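Local coordinates for protein monomethylamine methyltransferase MtmB1 (Methanosarcina barkeri, PDB 1NTH) that catalyses transfer of the methyl group from monomethylamine to the corrinoid cofactor of its partner protein MtmC, a step in methanogenesis from methylamine, at residues S353-V367 / E382-A394. Residues are numbered along the deposited sequence; the frame is centred on the assembly and turned at random.
Sequences SITDTASGREILSGV and EARMMGEVARATA
S353 and M386 tie together two outer helices of the TIM barrel of MtmB1; the axes of segments 353-359 and 382-393 approach to 8.5 Å at a crossing angle of -44°, while strand 363-366 of the parallel barrel sheet packs against the early turns of helix 380-393. A chi1 of -180° sets S353 OG opposite the backbone N and carries the hydroxyl across the helix interface, where OG donates to M386 O at 2.8 Å. The donor lies in the carbonyl plane on a lone pair; because A390 N also binds M386 O, two donors grip this buried oxygen. The short side chain of A390 lets the helices come together. T357, one turn on, holds OG1 beside its own backbone N, 2.7 Å from S353 O, a rotation that leaves CG2 against A390 O and the side chain of T393. A serine in place of T357 would probably open a gap beside T393 CB, since the methyl that fills it would be gone. T393 repeats the device: OG1 is paid for by V389 O, and CG2 packs on A358 CB. I354 runs across T393 at about a right angle, and its CG1 presses on V389 CG1 at 3.4 Å, tighter than usual. On the strand side, L364 and M386 lie alongside in opposed senses, L364 CB near M386 SD. The long, unbranched M386 stays extended until chi3 (75°), where the chain bends and lays CE 3.7 Å from G366 N. G366 suits this place because a CB would crowd M386 SD. Past the cis peptide preceding V367, the valine packs CB against E382 CB, and one water bridges V367 O (2.6 Å) and E382 OE1 (3.0 Å), while E382 OE2 bonds Y440 OH.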
loop_
_atom_site.group_PDB
_atom_site.type_symbol
_atom_site.label_atom_id
_atom_site.label_comp_id
_atom_site.label_asym_id
_atom_site.label_seq_id
_atom_site.Cartn_x
_atom_site.Cartn_y
_atom_site.Cartn_z
ATOM N N SER A 353 -35.557 -16.674 6.934
ATOM C CA SER A 353 -34.523 -17.126 6.009
ATOM C C SER A 353 -35.172 -17.812 4.806
ATOM O O SER A 353 -34.728 -17.653 3.670
ATOM C CB SER A 353 -33.563 -18.087 6.714
ATOM O OG SER A 353 -32.551 -18.531 5.825
ATOM N N ILE A 354 -36.234 -18.572 5.054
ATOM C CA ILE A 354 -36.935 -19.246 3.967
ATOM C C ILE A 354 -37.537 -18.189 3.040
ATOM O O ILE A 354 -37.379 -18.250 1.821
ATOM C CB ILE A 354 -38.067 -20.153 4.509
ATOM C CG1 ILE A 354 -37.462 -21.341 5.260
ATOM C CG2 ILE A 354 -38.968 -20.614 3.365
ATOM C CD1 ILE A 354 -38.483 -22.156 6.051
ATOM N N THR A 355 -38.212 -17.210 3.633
ATOM C CA THR A 355 -38.844 -16.138 2.874
ATOM C C THR A 355 -37.836 -15.318 2.072
ATOM O O THR A 355 -38.029 -15.083 0.877
ATOM C CB THR A 355 -39.612 -15.188 3.811
ATOM O OG1 THR A 355 -40.569 -15.939 4.570
ATOM C CG2 THR A 355 -40.331 -14.107 3.011
ATOM N N ASP A 356 -36.766 -14.883 2.731
ATOM C CA ASP A 356 -35.742 -14.075 2.073
ATOM C C ASP A 356 -35.021 -14.819 0.953
ATOM O O ASP A 356 -34.781 -14.267 -0.121
ATOM C CB ASP A 356 -34.711 -13.584 3.094
ATOM C CG ASP A 356 -35.286 -12.565 4.061
ATOM O OD1 ASP A 356 -36.304 -11.923 3.714
ATOM O OD2 ASP A 356 -34.709 -12.395 5.156
ATOM N N THR A 357 -34.668 -16.072 1.207
ATOM C CA THR A 357 -33.975 -16.872 0.206
ATOM C C THR A 357 -34.853 -17.108 -1.022
ATOM O O THR A 357 -34.437 -16.857 -2.155
ATOM C CB THR A 357 -33.543 -18.230 0.799
ATOM O OG1 THR A 357 -32.654 -18.004 1.899
ATOM C CG2 THR A 357 -32.842 -19.080 -0.252
ATOM N N ALA A 358 -36.078 -17.572 -0.803
ATOM C CA ALA A 358 -36.977 -17.843 -1.918
ATOM C C ALA A 358 -37.423 -16.591 -2.667
ATOM O O ALA A 358 -37.644 -16.641 -3.875
ATOM C CB ALA A 358 -38.193 -18.611 -1.422
ATOM N N SER A 359 -37.545 -15.468 -1.964
ATOM C CA SER A 359 -37.990 -14.233 -2.610
ATOM C C SER A 359 -36.902 -13.544 -3.430
ATOM O O SER A 359 -37.184 -12.594 -4.157
ATOM C CB SER A 359 -38.567 -13.256 -1.573
ATOM O OG SER A 359 -37.579 -12.781 -0.674
ATOM N N GLY A 360 -35.662 -14.008 -3.303
ATOM C CA GLY A 360 -34.582 -13.427 -4.087
ATOM C C GLY A 360 -33.599 -12.476 -3.425
ATOM O O GLY A 360 -32.887 -11.761 -4.125
ATOM N N ARG A 361 -33.538 -12.451 -2.097
ATOM C CA ARG A 361 -32.601 -11.557 -1.413
ATOM C C ARG A 361 -31.169 -12.002 -1.679
ATOM O O ARG A 361 -30.886 -13.198 -1.724
ATOM C CB ARG A 361 -32.837 -11.565 0.101
ATOM C CG ARG A 361 -34.168 -10.988 0.549
ATOM C CD ARG A 361 -34.223 -9.473 0.406
ATOM N NE ARG A 361 -35.542 -8.973 0.788
ATOM C CZ ARG A 361 -35.931 -7.706 0.693
ATOM N NH1 ARG A 361 -35.104 -6.777 0.232
ATOM N NH2 ARG A 361 -37.167 -7.370 1.041
ATOM N N GLU A 362 -30.268 -11.041 -1.855
ATOM C CA GLU A 362 -28.868 -11.371 -2.093
ATOM C C GLU A 362 -28.112 -11.525 -0.779
ATOM O O GLU A 362 -27.140 -12.276 -0.703
ATOM C CB GLU A 362 -28.184 -10.286 -2.929
ATOM C CG GLU A 362 -28.503 -10.308 -4.417
ATOM C CD GLU A 362 -29.888 -9.791 -4.754
ATOM O OE1 GLU A 362 -30.394 -8.901 -4.037
ATOM O OE2 GLU A 362 -30.466 -10.263 -5.755
ATOM N N ILE A 363 -28.559 -10.813 0.252
ATOM C CA ILE A 363 -27.901 -10.856 1.552
ATOM C C ILE A 363 -28.880 -11.021 2.716
ATOM O O ILE A 363 -29.940 -10.396 2.739
ATOM C CB ILE A 363 -27.088 -9.558 1.788
ATOM C CG1 ILE A 363 -26.018 -9.405 0.699
ATOM C CG2 ILE A 363 -26.450 -9.584 3.174
ATOM C CD1 ILE A 363 -25.283 -8.068 0.740
ATOM N N LEU A 364 -28.519 -11.875 3.669
ATOM C CA LEU A 364 -29.325 -12.099 4.870
ATOM C C LEU A 364 -28.483 -11.532 6.010
ATOM O O LEU A 364 -27.367 -11.996 6.246
ATOM C CB LEU A 364 -29.561 -13.596 5.097
ATOM C CG LEU A 364 -30.082 -14.410 3.911
ATOM C CD1 LEU A 364 -30.380 -15.836 4.369
ATOM C CD2 LEU A 364 -31.332 -13.757 3.352
ATOM N N SER A 365 -29.008 -10.533 6.716
ATOM C CA SER A 365 -28.266 -9.896 7.805
ATOM C C SER A 365 -28.938 -10.158 9.158
ATOM O O SER A 365 -29.949 -9.537 9.487
ATOM C CB SER A 365 -28.178 -8.386 7.535
ATOM O OG SER A 365 -27.154 -7.766 8.297
ATOM N N GLY A 366 -28.369 -11.078 9.935
ATOM C CA GLY A 366 -28.937 -11.417 11.234
ATOM C C GLY A 366 -27.910 -11.998 12.190
ATOM O O GLY A 366 -26.756 -12.178 11.813
ATOM N N VAL A 367 -28.315 -12.353 13.410
ATOM C CA VAL A 367 -29.697 -12.247 13.871
ATOM C C VAL A 367 -29.775 -11.414 15.152
ATOM O O VAL A 367 -29.074 -11.695 16.122
ATOM C CB VAL A 367 -30.261 -13.659 14.166
ATOM C CG1 VAL A 367 -31.661 -13.562 14.747
ATOM C CG2 VAL A 367 -30.253 -14.498 12.889
ATOM N N GLU A 382 -27.557 -18.577 16.021
ATOM C CA GLU A 382 -28.724 -18.120 15.276
ATOM C C GLU A 382 -28.362 -17.885 13.809
ATOM O O GLU A 382 -29.166 -18.151 12.913
ATOM C CB GLU A 382 -29.295 -16.840 15.896
ATOM C CG GLU A 382 -29.782 -17.017 17.335
ATOM C CD GLU A 382 -28.812 -16.448 18.357
ATOM O OE1 GLU A 382 -28.626 -15.211 18.372
ATOM O OE2 GLU A 382 -28.235 -17.234 19.140
ATOM N N ALA A 383 -27.152 -17.391 13.567
ATOM C CA ALA A 383 -26.693 -17.148 12.204
ATOM C C ALA A 383 -26.449 -18.478 11.494
ATOM O O ALA A 383 -26.631 -18.587 10.281
ATOM C CB ALA A 383 -25.410 -16.315 12.218
ATOM N N ARG A 384 -26.023 -19.489 12.247
ATOM C CA ARG A 384 -25.788 -20.797 11.651
ATOM C C ARG A 384 -27.110 -21.345 11.110
ATOM O O ARG A 384 -27.165 -21.876 10.003
ATOM C CB ARG A 384 -25.219 -21.779 12.684
ATOM C CG ARG A 384 -24.950 -23.163 12.104
ATOM C CD ARG A 384 -24.754 -24.212 13.188
ATOM N NE ARG A 384 -23.571 -23.966 14.005
ATOM C CZ ARG A 384 -23.174 -24.759 14.995
ATOM N NH1 ARG A 384 -23.871 -25.851 15.287
ATOM N NH2 ARG A 384 -22.085 -24.465 15.691
ATOM N N MET A 385 -28.177 -21.210 11.895
ATOM C CA MET A 385 -29.480 -21.700 11.461
ATOM C C MET A 385 -29.946 -20.913 10.243
ATOM O O MET A 385 -30.464 -21.483 9.281
ATOM C CB MET A 385 -30.506 -21.570 12.587
ATOM C CG MET A 385 -31.873 -22.160 12.244
ATOM S SD MET A 385 -31.820 -23.948 11.921
ATOM C CE MET A 385 -31.935 -24.583 13.588
ATOM N N MET A 386 -29.755 -19.597 10.289
ATOM C CA MET A 386 -30.146 -18.726 9.186
ATOM C C MET A 386 -29.476 -19.220 7.903
ATOM O O MET A 386 -30.114 -19.311 6.852
ATOM C CB MET A 386 -29.729 -17.281 9.499
ATOM C CG MET A 386 -30.108 -16.252 8.444
ATOM S SD MET A 386 -29.685 -14.559 8.949
ATOM C CE MET A 386 -27.905 -14.558 8.713
ATOM N N GLY A 387 -28.195 -19.564 8.006
ATOM C CA GLY A 387 -27.456 -20.044 6.851
ATOM C C GLY A 387 -27.857 -21.428 6.368
ATOM O O GLY A 387 -27.991 -21.650 5.166
ATOM N N GLU A 388 -28.044 -22.367 7.293
ATOM C CA GLU A 388 -28.434 -23.724 6.906
ATOM C C GLU A 388 -29.801 -23.731 6.237
ATOM O O GLU A 388 -30.028 -24.450 5.263
ATOM C CB GLU A 388 -28.463 -24.650 8.124
ATOM C CG GLU A 388 -27.091 -25.094 8.596
ATOM C CD GLU A 388 -27.104 -26.506 9.151
ATOM O OE1 GLU A 388 -27.529 -26.697 10.311
ATOM O OE2 GLU A 388 -26.700 -27.430 8.411
ATOM N N VAL A 389 -30.711 -22.925 6.769
ATOM C CA VAL A 389 -32.054 -22.838 6.221
ATOM C C VAL A 389 -32.020 -22.215 4.827
ATOM O O VAL A 389 -32.783 -22.612 3.945
ATOM C CB VAL A 389 -32.975 -22.024 7.152
ATOM C CG1 VAL A 389 -34.315 -21.766 6.476
ATOM C CG2 VAL A 389 -33.189 -22.792 8.455
ATOM N N ALA A 390 -31.129 -21.248 4.623
ATOM C CA ALA A 390 -31.012 -20.612 3.315
ATOM C C ALA A 390 -30.560 -21.650 2.288
ATOM O O ALA A 390 -31.066 -21.692 1.167
ATOM C CB ALA A 390 -30.015 -19.453 3.373
ATOM N N ARG A 391 -29.604 -22.490 2.674
ATOM C CA ARG A 391 -29.111 -23.527 1.777
ATOM C C ARG A 391 -30.242 -24.491 1.423
ATOM O O ARG A 391 -30.416 -24.861 0.263
ATOM C CB ARG A 391 -27.971 -24.313 2.430
ATOM C CG ARG A 391 -27.389 -25.390 1.526
ATOM C CD ARG A 391 -26.371 -26.262 2.255
ATOM N NE ARG A 391 -26.989 -27.074 3.297
ATOM C CZ ARG A 391 -26.796 -26.896 4.601
ATOM N NH1 ARG A 391 -25.998 -25.929 5.031
ATOM N NH2 ARG A 391 -27.403 -27.690 5.474
ATOM N N ALA A 392 -31.010 -24.889 2.433
ATOM C CA ALA A 392 -32.120 -25.815 2.236
ATOM C C ALA A 392 -33.230 -25.239 1.358
ATOM O O ALA A 392 -33.857 -25.960 0.582
ATOM C CB ALA A 392 -32.692 -26.225 3.590
ATOM N N THR A 393 -33.465 -23.935 1.478
ATOM C CA THR A 393 -34.512 -23.259 0.717
ATOM C C THR A 393 -34.151 -22.971 -0.740
ATOM O O THR A 393 -35.017 -22.988 -1.615
ATOM C CB THR A 393 -34.892 -21.924 1.397
ATOM O OG1 THR A 393 -35.299 -22.181 2.745
ATOM C CG2 THR A 393 -36.036 -21.242 0.654
ATOM N N ALA A 394 -32.876 -22.703 -1.000
ATOM C CA ALA A 394 -32.432 -22.392 -2.354
ATOM C C ALA A 394 -32.866 -23.445 -3.373
ATOM O O ALA A 394 -32.633 -24.637 -3.186
ATOM C CB ALA A 394 -30.910 -22.232 -2.383
HETATM O O HOH W 1 -27.292 -13.610 16.210
#